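Side-chain contacts in putative HTH-type transcriptional regulator PF0864 (Pyrococcus furiosus, PDB 2IA0), which probably binds specific DNA sequences as a dimeric transcriptional regulator of the AsnC family: residues I66-G69 against E70-P74; D91-E94 against R95-Y99; K135-E138 against E139-S143. All coordinates share one frame; numbering follows the deposited sequence.

Contact 1 (I66-G69 against E70-P74); sequences IILG and EQLKP
Glu70 takes the first corner of a turn in which Gly69 O accepts from both Leu72 N and Lys73 N; its side chain runs extended beyond CG and carries the carboxylate away. Gln71 does the opposite: its chain folds at CG (chi2 89°), so that OE1 comes back to 3.6 Å from Gly69 C, while NE2 donates to the carbonyl of Arg58 of the second subunit. Leu72 works with backbone and side chain together. Its amide N lies 2.9 Å from Gly69 O in a fairly straight bond (164°), and its branch is crossed at a slant by Leu68, whose CD1 rests 3.8 Å from Leu72 CD2 and almost as near Leu72 CB. Val171, the C-terminal residue, touches both leucines, and Val60 of the second subunit packs on Leu72. Lys73 then gives a second amide to the same acceptor, N to Gly69 O 3.2 Å, reaching it from the other face of the carbonyl plane. Its CG lies 3.7 Å from Gly69 O and also near Leu68 O, so the aliphatic part of the lysine runs beside two carbonyls. Gly69 O thus accepts both the i+3 bond and the i+4 bond: a beta turn with helical angles at Glu70 and Gln71 that continues as an alpha turn, at the end of strand 61-68, which pairs antiparallel with a strand of the second subunit.

Contact 2 (D91-E94 against R95-Y99); sequences DFLE and RYISY
Arg95 folds back over the preceding turn of helix 91-105, the first helix of the C-terminal alpha+beta domain, and its guanidinium ends up between Asp91 and Phe92. The bend at chi3 brings the group alongside the backbone, where Asp91 O lies over one face of it, offset toward the rim. NH2 points at the aspartate side chain but meets its CB first, at 3.4 Å. The carboxylate is turned 55° from the guanidinium plane, and the salt bridge from Arg95 NH2 to Asp91 OD2 is long, 3.9 Å, rather than a flat two-pronged pairing. NH1 goes to the other neighbour: it sits over one face of the Phe92 ring, off toward the rim and 4.0 Å from Phe92 CE1. Ring and guanidinium are inclined by 49°. With Arg95 CZ 5.1 Å from the centroid of the Phe92 ring, the cation-pi attraction is weak at most.

On the side toward the sheet the contact is apolar. Leu93 and Ile97 meet through their terminal methyls, CD1 to CD1 at 3.7 Å, and the backbone bond from Ile97 N to Leu93 O joins the same two residues. Leu93 also touches Val84 of strand 76-84, and Lys159 of the second subunit packs on Ile97. Tyr96 touches Phe92 O with its CB, 3.2 Å away, but its CG stands anti to the backbone N (chi1 -170°) and the ring leaves the contact, its OH bonded to the carbonyl of Pro145.

Glu94 and Ser98 line the wetter side. Ser98 N bonds to Glu94 O, and a water joins the side chains: it donates to Glu94 OE2 over 3.2 Å and lies 2.5 Å from Ser98 OG, a short approach.

Contact 3 (K135-E138 against E139-S143); sequences KFIE and ENITS
Phe136 and Asn140, one helical turn apart, form the close-packed part of this contact. The ring stands with CG anti to the backbone N (chi1 175°), which turns it toward the asparagine: Asn140 CB lies over its face in a CH-pi contact, 4.2 Å from the ring centroid. The amide, inclined 49° to the ring, brings Asn140 ND2 to 3.4 Å from Phe136 CD1, and ND2 also makes a weak bond to Phe136 O. Phe136 CE2, across the ring from CD1, meets Ile141 CG1 obliquely at 4.0 Å. Replacing Phe136 by an alanine would probably leave Asn140 CB and Ile141 CG1 without their aromatic partner and open a gap toward strand 120-127. Ile137 O takes two amides, Ile141 N and, five residues on, Thr142 N (3.0 Å, 170°), a pi-type (i+5) bond; Ile137 CG2 touches Thr142 CG2.

The solvent side is looser. Lys135 and Glu139 cross at a slant, CE to OE2 3.4 Å, but the ammonium stays 4.6 Å (NZ to OE2) from the carboxylate. Beyond them Ser143 OG bonds to Glu139 O, 2.9 Å, from above the carbonyl plane.

The buried side of helix 132-140 thus faces the sheet: Phe136 lies on Val125 and Lys127 of strand 120-127 and on Leu107, while Ile137 and Ile141 rest on Ile152 and Ile150 of strand 147-154.

How the contacts relate
The three contacts follow one another along the chain. Contact 1 closes strand 61-68 and leads into strand 76-84; contacts 2 and 3 lie on the two helices, 91-105 and 132-140, that with the four-stranded antiparallel sheet make up the beta-alpha-beta-beta-alpha-beta, ferredoxin-like C-terminal domain. Contacts 2 and 3 have centres about 20 Å apart and nearest atoms about 7 Å apart. The centre of contact 1 is about 25 Å from that of contact 3 and about 34 Å from that of contact 2, on the opposite side of the chain's centre. Contact 1, in the connection between the predicted DNA-binding part and the C-terminal domain, lies at the subunit interface; contact 2 also touches the second subunit, contact 3 does not.

Contact 1 (I66-G69 against E70-P74)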
ATOM      1  N   ILE A  66     -11.618   4.202  -0.917  1.00  8.62           N
ATOM      2  CA  ILE A  66     -11.416   5.212   0.112  1.00  8.41           C
ATOM      3  C   ILE A  66     -10.204   4.878   0.989  1.00  8.53           C
ATOM      4  O   ILE A  66      -9.720   3.744   1.026  1.00  7.19           O
ATOM      5  CB  ILE A  66     -12.667   5.422   1.003  1.00  8.64           C
ATOM      6  CG1 ILE A  66     -13.046   4.101   1.677  1.00  6.37           C
ATOM      7  CG2 ILE A  66     -13.827   6.071   0.195  1.00  6.99           C
ATOM      8  CD1 ILE A  66     -13.751   4.280   2.995  1.00  4.31           C
ATOM      9  N   ILE A  67      -9.697   5.914   1.644  1.00  9.33           N
ATOM     10  CA  ILE A  67      -8.574   5.824   2.556  1.00  9.66           C
ATOM     11  C   ILE A  67      -9.179   6.099   3.910  1.00 10.03           C
ATOM     12  O   ILE A  67      -9.911   7.073   4.070  1.00 10.33           O
ATOM     13  CB  ILE A  67      -7.491   6.875   2.184  1.00  9.52           C
ATOM     14  CG1 ILE A  67      -6.690   6.367   0.983  1.00  9.37           C
ATOM     15  CG2 ILE A  67      -6.525   7.152   3.368  1.00  9.52           C
ATOM     16  CD1 ILE A  67      -6.135   7.453   0.164  1.00 12.49           C
ATOM     17  N   LEU A  68      -8.911   5.228   4.872  1.00 10.75           N
ATOM     18  CA  LEU A  68      -9.503   5.354   6.212  1.00 11.66           C
ATOM     19  C   LEU A  68      -8.733   6.338   7.107  1.00 12.53           C
ATOM     20  O   LEU A  68      -7.535   6.534   6.935  1.00 12.26           O
ATOM     21  CB  LEU A  68      -9.607   3.982   6.876  1.00 11.36           C
ATOM     22  CG  LEU A  68     -10.627   3.018   6.270  1.00 10.04           C
ATOM     23  CD1 LEU A  68     -10.765   1.795   7.110  1.00  9.07           C
ATOM     24  CD2 LEU A  68     -11.969   3.700   6.117  1.00  8.66           C
ATOM     25  N   GLY A  69      -9.432   6.966   8.047  1.00 13.62           N
ATOM     26  CA  GLY A  69      -8.824   7.992   8.912  1.00 14.80           C
ATOM     27  C   GLY A  69      -8.206   7.385  10.154  1.00 15.88           C
ATOM     28  O   GLY A  69      -8.364   6.197  10.407  1.00 16.21           O
ATOM     29  N   GLU A  70      -7.520   8.193  10.958  1.00 17.34           N
ATOM     30  CA  GLU A  70      -6.707   7.617  12.038  1.00 18.16           C
ATOM     31  C   GLU A  70      -7.446   6.809  13.112  1.00 18.03           C
ATOM     32  O   GLU A  70      -6.820   5.994  13.782  1.00 18.36           O
ATOM     33  CB  GLU A  70      -5.671   8.611  12.603  1.00 18.51           C
ATOM     34  CG  GLU A  70      -6.106   9.586  13.700  1.00 21.48           C
ATOM     35  CD  GLU A  70      -4.888  10.072  14.523  1.00 25.38           C
ATOM     36  OE1 GLU A  70      -3.737   9.826  14.080  1.00 26.82           O
ATOM     37  OE2 GLU A  70      -5.067  10.680  15.614  1.00 26.92           O
ATOM     38  N   GLN A  71      -8.765   6.983  13.224  1.00 18.06           N
ATOM     39  CA  GLN A  71      -9.618   6.145  14.095  1.00 18.08           C
ATOM     40  C   GLN A  71      -9.618   4.673  13.702  1.00 18.38           C
ATOM     41  O   GLN A  71      -9.882   3.803  14.546  1.00 19.19           O
ATOM     42  CB  GLN A  71     -11.082   6.603  14.065  1.00 17.69           C
ATOM     43  CG  GLN A  71     -11.333   8.008  14.549  1.00 18.32           C
ATOM     44  CD  GLN A  71     -11.234   9.047  13.440  1.00 18.62           C
ATOM     45  OE1 GLN A  71     -10.622   8.808  12.381  1.00 16.86           O
ATOM     46  NE2 GLN A  71     -11.842  10.216  13.676  1.00 16.75           N
ATOM     47  N   LEU A  72      -9.380   4.380  12.424  1.00 17.93           N
ATOM     48  CA  LEU A  72      -9.430   2.989  11.985  1.00 17.40           C
ATOM     49  C   LEU A  72      -8.087   2.484  11.490  1.00 16.89           C
ATOM     50  O   LEU A  72      -7.954   1.296  11.187  1.00 16.85           O
ATOM     51  CB  LEU A  72     -10.504   2.773  10.915  1.00 17.94           C
ATOM     52  CG  LEU A  72     -11.977   2.654  11.307  1.00 18.38           C
ATOM     53  CD1 LEU A  72     -12.563   4.006  11.305  1.00 18.33           C
ATOM     54  CD2 LEU A  72     -12.735   1.795  10.311  1.00 17.96           C
ATOM     55  N   LYS A  73      -7.102   3.372  11.397  1.00 16.32           N
ATOM     56  CA  LYS A  73      -5.724   2.956  11.111  1.00 16.53           C
ATOM     57  C   LYS A  73      -5.060   2.248  12.302  1.00 16.18           C
ATOM     58  O   LYS A  73      -5.259   2.657  13.454  1.00 16.51           O
ATOM     59  CB  LYS A  73      -4.870   4.164  10.753  1.00 16.26           C
ATOM     60  CG  LYS A  73      -5.098   4.685   9.363  1.00 16.88           C
ATOM     61  CD  LYS A  73      -3.896   5.500   8.910  1.00 19.33           C
ATOM     62  CE  LYS A  73      -3.695   6.791   9.693  1.00 20.52           C
ATOM     63  NZ  LYS A  73      -2.439   7.446   9.180  1.00 24.35           N
ATOM     64  N   PRO A  74      -4.245   1.203  12.039  1.00 16.02           N
ATOM     65  CA  PRO A  74      -3.374   0.670  13.118  1.00 15.49           C
ATOM     66  C   PRO A  74      -2.318   1.703  13.554  1.00 15.11           C
ATOM     67  O   PRO A  74      -1.723   2.391  12.705  1.00 14.97           O
ATOM     68  CB  PRO A  74      -2.708  -0.543  12.458  1.00 15.26           C
ATOM     69  CG  PRO A  74      -2.704  -0.237  10.991  1.00 15.15           C
ATOM     70  CD  PRO A  74      -4.055   0.461  10.777  1.00 16.25           C
TER

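Contact 2 (D91-E94 against R95-Y99)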
ATOM      1  N   ASP A  91       9.693 -28.630  -4.535  1.00 14.00           N
ATOM      2  CA  ASP A  91       8.246 -28.625  -4.734  1.00 12.99           C
ATOM      3  C   ASP A  91       7.526 -28.454  -3.403  1.00 11.27           C
ATOM      4  O   ASP A  91       6.479 -27.830  -3.346  1.00 10.13           O
ATOM      5  CB  ASP A  91       7.781 -29.845  -5.531  1.00 13.11           C
ATOM      6  CG  ASP A  91       7.403 -29.473  -6.938  1.00 14.65           C
ATOM      7  OD1 ASP A  91       7.533 -28.267  -7.277  1.00 14.86           O
ATOM      8  OD2 ASP A  91       6.955 -30.356  -7.705  1.00 16.54           O
ATOM      9  N   PHE A  92       8.137 -29.003  -2.357  1.00 10.47           N
ATOM     10  CA  PHE A  92       7.739 -28.832  -0.956  1.00 10.88           C
ATOM     11  C   PHE A  92       7.996 -27.435  -0.375  1.00 11.23           C
ATOM     12  O   PHE A  92       7.234 -26.973   0.455  1.00 12.03           O
ATOM     13  CB  PHE A  92       8.457 -29.878  -0.091  1.00 11.00           C
ATOM     14  CG  PHE A  92       8.015 -31.291  -0.350  1.00 10.98           C
ATOM     15  CD1 PHE A  92       8.105 -31.851  -1.622  1.00 11.66           C
ATOM     16  CD2 PHE A  92       7.541 -32.075   0.684  1.00 11.51           C
ATOM     17  CE1 PHE A  92       7.704 -33.160  -1.859  1.00 11.56           C
ATOM     18  CE2 PHE A  92       7.138 -33.395   0.451  1.00 12.59           C
ATOM     19  CZ  PHE A  92       7.222 -33.935  -0.820  1.00 11.30           C
ATOM     20  N   LEU A  93       9.073 -26.773  -0.780  1.00 11.22           N
ATOM     21  CA  LEU A  93       9.296 -25.380  -0.401  1.00 11.99           C
ATOM     22  C   LEU A  93       8.178 -24.450  -0.929  1.00 12.71           C
ATOM     23  O   LEU A  93       7.584 -23.690  -0.172  1.00 12.49           O
ATOM     24  CB  LEU A  93      10.696 -24.904  -0.850  1.00 11.64           C
ATOM     25  CG  LEU A  93      11.143 -23.458  -0.568  1.00 10.81           C
ATOM     26  CD1 LEU A  93      11.035 -23.069   0.918  1.00  8.69           C
ATOM     27  CD2 LEU A  93      12.548 -23.302  -1.047  1.00  8.71           C
ATOM     28  N   GLU A  94       7.890 -24.534  -2.225  1.00 13.71           N
ATOM     29  CA  GLU A  94       6.804 -23.770  -2.833  1.00 14.49           C
ATOM     30  C   GLU A  94       5.492 -23.963  -2.067  1.00 14.09           C
ATOM     31  O   GLU A  94       4.801 -22.985  -1.782  1.00 15.61           O
ATOM     32  CB  GLU A  94       6.651 -24.145  -4.314  1.00 14.66           C
ATOM     33  CG  GLU A  94       5.526 -23.436  -5.055  1.00 20.00           C
ATOM     34  CD  GLU A  94       4.828 -24.368  -6.068  1.00 27.88           C
ATOM     35  OE1 GLU A  94       5.526 -24.911  -6.971  1.00 30.64           O
ATOM     36  OE2 GLU A  94       3.587 -24.565  -5.955  1.00 29.60           O
ATOM     37  N   ARG A  95       5.169 -25.210  -1.707  1.00 13.12           N
ATOM     38  CA  ARG A  95       3.900 -25.520  -1.029  1.00 11.62           C
ATOM     39  C   ARG A  95       3.842 -25.089   0.432  1.00 11.69           C
ATOM     40  O   ARG A  95       2.759 -24.772   0.945  1.00 12.28           O
ATOM     41  CB  ARG A  95       3.583 -27.012  -1.122  1.00 11.00           C
ATOM     42  CG  ARG A  95       2.752 -27.414  -2.312  1.00  7.96           C
ATOM     43  CD  ARG A  95       2.603 -28.924  -2.321  1.00  9.06           C
ATOM     44  NE  ARG A  95       3.321 -29.447  -3.458  1.00  9.61           N
ATOM     45  CZ  ARG A  95       4.018 -30.567  -3.508  1.00  8.14           C
ATOM     46  NH1 ARG A  95       4.143 -31.361  -2.461  1.00  8.60           N
ATOM     47  NH2 ARG A  95       4.609 -30.874  -4.650  1.00  9.45           N
ATOM     48  N   TYR A  96       5.000 -25.114   1.086  1.00 11.56           N
ATOM     49  CA  TYR A  96       5.158 -24.718   2.480  1.00 12.42           C
ATOM     50  C   TYR A  96       4.992 -23.215   2.656  1.00 12.37           C
ATOM     51  O   TYR A  96       4.278 -22.770   3.538  1.00 12.62           O
ATOM     52  CB  TYR A  96       6.520 -25.166   3.027  1.00 12.63           C
ATOM     53  CG  TYR A  96       6.621 -24.997   4.526  1.00 14.85           C
ATOM     54  CD1 TYR A  96       5.740 -25.671   5.372  1.00 16.26           C
ATOM     55  CD2 TYR A  96       7.587 -24.158   5.103  1.00 17.14           C
ATOM     56  CE1 TYR A  96       5.808 -25.523   6.744  1.00 17.64           C
ATOM     57  CE2 TYR A  96       7.669 -24.005   6.507  1.00 16.70           C
ATOM     58  CZ  TYR A  96       6.771 -24.693   7.303  1.00 17.28           C
ATOM     59  OH  TYR A  96       6.801 -24.568   8.656  1.00 18.57           O
ATOM     60  N   ILE A  97       5.633 -22.445   1.784  1.00 12.25           N
ATOM     61  CA  ILE A  97       5.434 -21.013   1.726  1.00 12.70           C
ATOM     62  C   ILE A  97       3.979 -20.607   1.458  1.00 12.98           C
ATOM     63  O   ILE A  97       3.500 -19.646   2.086  1.00 11.95           O
ATOM     64  CB  ILE A  97       6.414 -20.361   0.708  1.00 13.32           C
ATOM     65  CG1 ILE A  97       7.824 -20.353   1.295  1.00 14.56           C
ATOM     66  CG2 ILE A  97       5.983 -18.948   0.321  1.00 11.86           C
ATOM     67  CD1 ILE A  97       8.880 -20.170   0.264  1.00 18.18           C
ATOM     68  N   SER A  98       3.294 -21.308   0.526  1.00 13.25           N
ATOM     69  CA  SER A  98       1.839 -21.102   0.296  1.00 13.67           C
ATOM     70  C   SER A  98       1.030 -21.284   1.568  1.00 14.14           C
ATOM     71  O   SER A  98       0.168 -20.472   1.872  1.00 14.66           O
ATOM     72  CB  SER A  98       1.276 -22.032  -0.785  1.00 13.93           C
ATOM     73  OG  SER A  98       1.772 -21.696  -2.076  1.00 13.31           O
ATOM     74  N   TYR A  99       1.337 -22.342   2.319  1.00 14.94           N
ATOM     75  CA  TYR A  99       0.698 -22.619   3.606  1.00 14.99           C
ATOM     76  C   TYR A  99       0.906 -21.498   4.625  1.00 15.92           C
ATOM     77  O   TYR A  99      -0.032 -21.071   5.282  1.00 16.32           O
ATOM     78  CB  TYR A  99       1.210 -23.959   4.155  1.00 14.92           C
ATOM     79  CG  TYR A  99       0.919 -24.220   5.608  1.00 13.83           C
ATOM     80  CD1 TYR A  99      -0.383 -24.199   6.093  1.00 14.94           C
ATOM     81  CD2 TYR A  99       1.946 -24.515   6.500  1.00 15.87           C
ATOM     82  CE1 TYR A  99      -0.664 -24.452   7.437  1.00 15.66           C
ATOM     83  CE2 TYR A  99       1.679 -24.768   7.859  1.00 16.96           C
ATOM     84  CZ  TYR A  99       0.368 -24.736   8.316  1.00 18.00           C
ATOM     85  OH  TYR A  99       0.075 -24.997   9.653  1.00 21.43           O
TER
HETATM   86  O   HOH W   1       1.651 -23.730  -3.558  1.00 23.53           O

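Contact 3 (K135-E138 against E139-S143)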
ATOM      1  N   LYS A 135       3.046  -9.934  21.356  1.00 22.22           N
ATOM      2  CA  LYS A 135       2.053 -10.990  21.512  1.00 22.44           C
ATOM      3  C   LYS A 135       1.667 -11.635  20.171  1.00 22.17           C
ATOM      4  O   LYS A 135       1.433 -12.846  20.120  1.00 23.23           O
ATOM      5  CB  LYS A 135       0.820 -10.408  22.218  1.00 22.61           C
ATOM      6  CG  LYS A 135       0.029 -11.393  23.039  1.00 24.48           C
ATOM      7  CD  LYS A 135      -1.426 -10.937  23.199  1.00 26.11           C
ATOM      8  CE  LYS A 135      -2.329 -12.163  23.366  1.00 26.95           C
ATOM      9  NZ  LYS A 135      -3.751 -11.775  23.577  1.00 28.45           N
ATOM     10  N   PHE A 136       1.592 -10.840  19.095  1.00 21.29           N
ATOM     11  CA  PHE A 136       1.326 -11.382  17.754  1.00 20.24           C
ATOM     12  C   PHE A 136       2.485 -12.249  17.246  1.00 19.91           C
ATOM     13  O   PHE A 136       2.251 -13.325  16.714  1.00 20.15           O
ATOM     14  CB  PHE A 136       1.014 -10.283  16.725  1.00 19.82           C
ATOM     15  CG  PHE A 136       0.855 -10.798  15.308  1.00 18.44           C
ATOM     16  CD1 PHE A 136      -0.412 -11.104  14.801  1.00 17.27           C
ATOM     17  CD2 PHE A 136       1.962 -10.988  14.489  1.00 16.99           C
ATOM     18  CE1 PHE A 136      -0.579 -11.583  13.485  1.00 14.69           C
ATOM     19  CE2 PHE A 136       1.814 -11.481  13.184  1.00 17.85           C
ATOM     20  CZ  PHE A 136       0.529 -11.771  12.676  1.00 16.26           C
ATOM     21  N   ILE A 137       3.712 -11.750  17.361  1.00 19.49           N
ATOM     22  CA  ILE A 137       4.906 -12.517  16.991  1.00 19.28           C
ATOM     23  C   ILE A 137       5.103 -13.796  17.830  1.00 19.89           C
ATOM     24  O   ILE A 137       5.407 -14.855  17.261  1.00 20.28           O
ATOM     25  CB  ILE A 137       6.164 -11.602  16.920  1.00 19.05           C
ATOM     26  CG1 ILE A 137       6.012 -10.636  15.722  1.00 18.11           C
ATOM     27  CG2 ILE A 137       7.471 -12.422  16.815  1.00 17.14           C
ATOM     28  CD1 ILE A 137       6.645  -9.305  15.931  1.00 14.94           C
ATOM     29  N   GLU A 138       4.892 -13.722  19.149  1.00 20.56           N
ATOM     30  CA  GLU A 138       4.937 -14.939  20.001  1.00 21.42           C
ATOM     31  C   GLU A 138       4.055 -16.043  19.413  1.00 21.34           C
ATOM     32  O   GLU A 138       4.476 -17.209  19.310  1.00 21.19           O
ATOM     33  CB  GLU A 138       4.498 -14.701  21.477  1.00 21.61           C
ATOM     34  CG  GLU A 138       5.011 -13.434  22.194  1.00 23.62           C
ATOM     35  CD  GLU A 138       5.014 -13.557  23.753  1.00 26.88           C
ATOM     36  OE1 GLU A 138       5.943 -14.193  24.319  1.00 28.74           O
ATOM     37  OE2 GLU A 138       4.112 -12.991  24.421  1.00 25.95           O
ATOM     38  N   GLU A 139       2.843 -15.649  19.013  1.00 21.59           N
ATOM     39  CA  GLU A 139       1.754 -16.573  18.693  1.00 22.10           C
ATOM     40  C   GLU A 139       1.711 -17.084  17.269  1.00 21.85           C
ATOM     41  O   GLU A 139       1.369 -18.248  17.037  1.00 21.68           O
ATOM     42  CB  GLU A 139       0.409 -15.937  19.050  1.00 22.52           C
ATOM     43  CG  GLU A 139      -0.007 -16.242  20.469  1.00 25.26           C
ATOM     44  CD  GLU A 139      -0.800 -15.134  21.126  1.00 28.78           C
ATOM     45  OE1 GLU A 139      -1.712 -14.580  20.471  1.00 30.40           O
ATOM     46  OE2 GLU A 139      -0.516 -14.837  22.322  1.00 30.30           O
ATOM     47  N   ASN A 140       2.089 -16.231  16.326  1.00 22.02           N
ATOM     48  CA  ASN A 140       1.899 -16.513  14.901  1.00 22.73           C
ATOM     49  C   ASN A 140       3.184 -16.556  14.069  1.00 23.28           C
ATOM     50  O   ASN A 140       3.143 -16.921  12.902  1.00 23.60           O
ATOM     51  CB  ASN A 140       0.935 -15.489  14.291  1.00 22.21           C
ATOM     52  CG  ASN A 140      -0.434 -15.503  14.948  1.00 23.43           C
ATOM     53  OD1 ASN A 140      -1.168 -16.486  14.858  1.00 23.77           O
ATOM     54  ND2 ASN A 140      -0.796 -14.395  15.594  1.00 24.00           N
ATOM     55  N   ILE A 141       4.318 -16.181  14.658  1.00 24.14           N
ATOM     56  CA  ILE A 141       5.590 -16.136  13.915  1.00 24.32           C
ATOM     57  C   ILE A 141       6.684 -17.059  14.482  1.00 24.40           C
ATOM     58  O   ILE A 141       7.273 -17.847  13.750  1.00 24.51           O
ATOM     59  CB  ILE A 141       6.094 -14.662  13.719  1.00 24.51           C
ATOM     60  CG1 ILE A 141       5.063 -13.806  12.927  1.00 24.12           C
ATOM     61  CG2 ILE A 141       7.515 -14.608  13.121  1.00 24.56           C
ATOM     62  CD1 ILE A 141       4.705 -14.279  11.500  1.00 20.04           C
ATOM     63  N   THR A 142       6.960 -16.971  15.778  1.00 24.60           N
ATOM     64  CA  THR A 142       8.039 -17.780  16.372  1.00 24.10           C
ATOM     65  C   THR A 142       7.597 -19.224  16.607  1.00 23.90           C
ATOM     66  O   THR A 142       8.427 -20.108  16.883  1.00 23.22           O
ATOM     67  CB  THR A 142       8.597 -17.167  17.673  1.00 24.17           C
ATOM     68  OG1 THR A 142       7.532 -16.983  18.613  1.00 26.39           O
ATOM     69  CG2 THR A 142       9.290 -15.831  17.395  1.00 23.49           C
ATOM     70  N   SER A 143       6.286 -19.438  16.473  1.00 23.58           N
ATOM     71  CA  SER A 143       5.663 -20.754  16.418  1.00 23.39           C
ATOM     72  C   SER A 143       5.768 -21.457  15.044  1.00 23.41           C
ATOM     73  O   SER A 143       5.490 -22.654  14.944  1.00 23.40           O
ATOM     74  CB  SER A 143       4.188 -20.603  16.763  1.00 23.71           C
ATOM     75  OG  SER A 143       3.545 -19.777  15.806  1.00 23.79           O
TER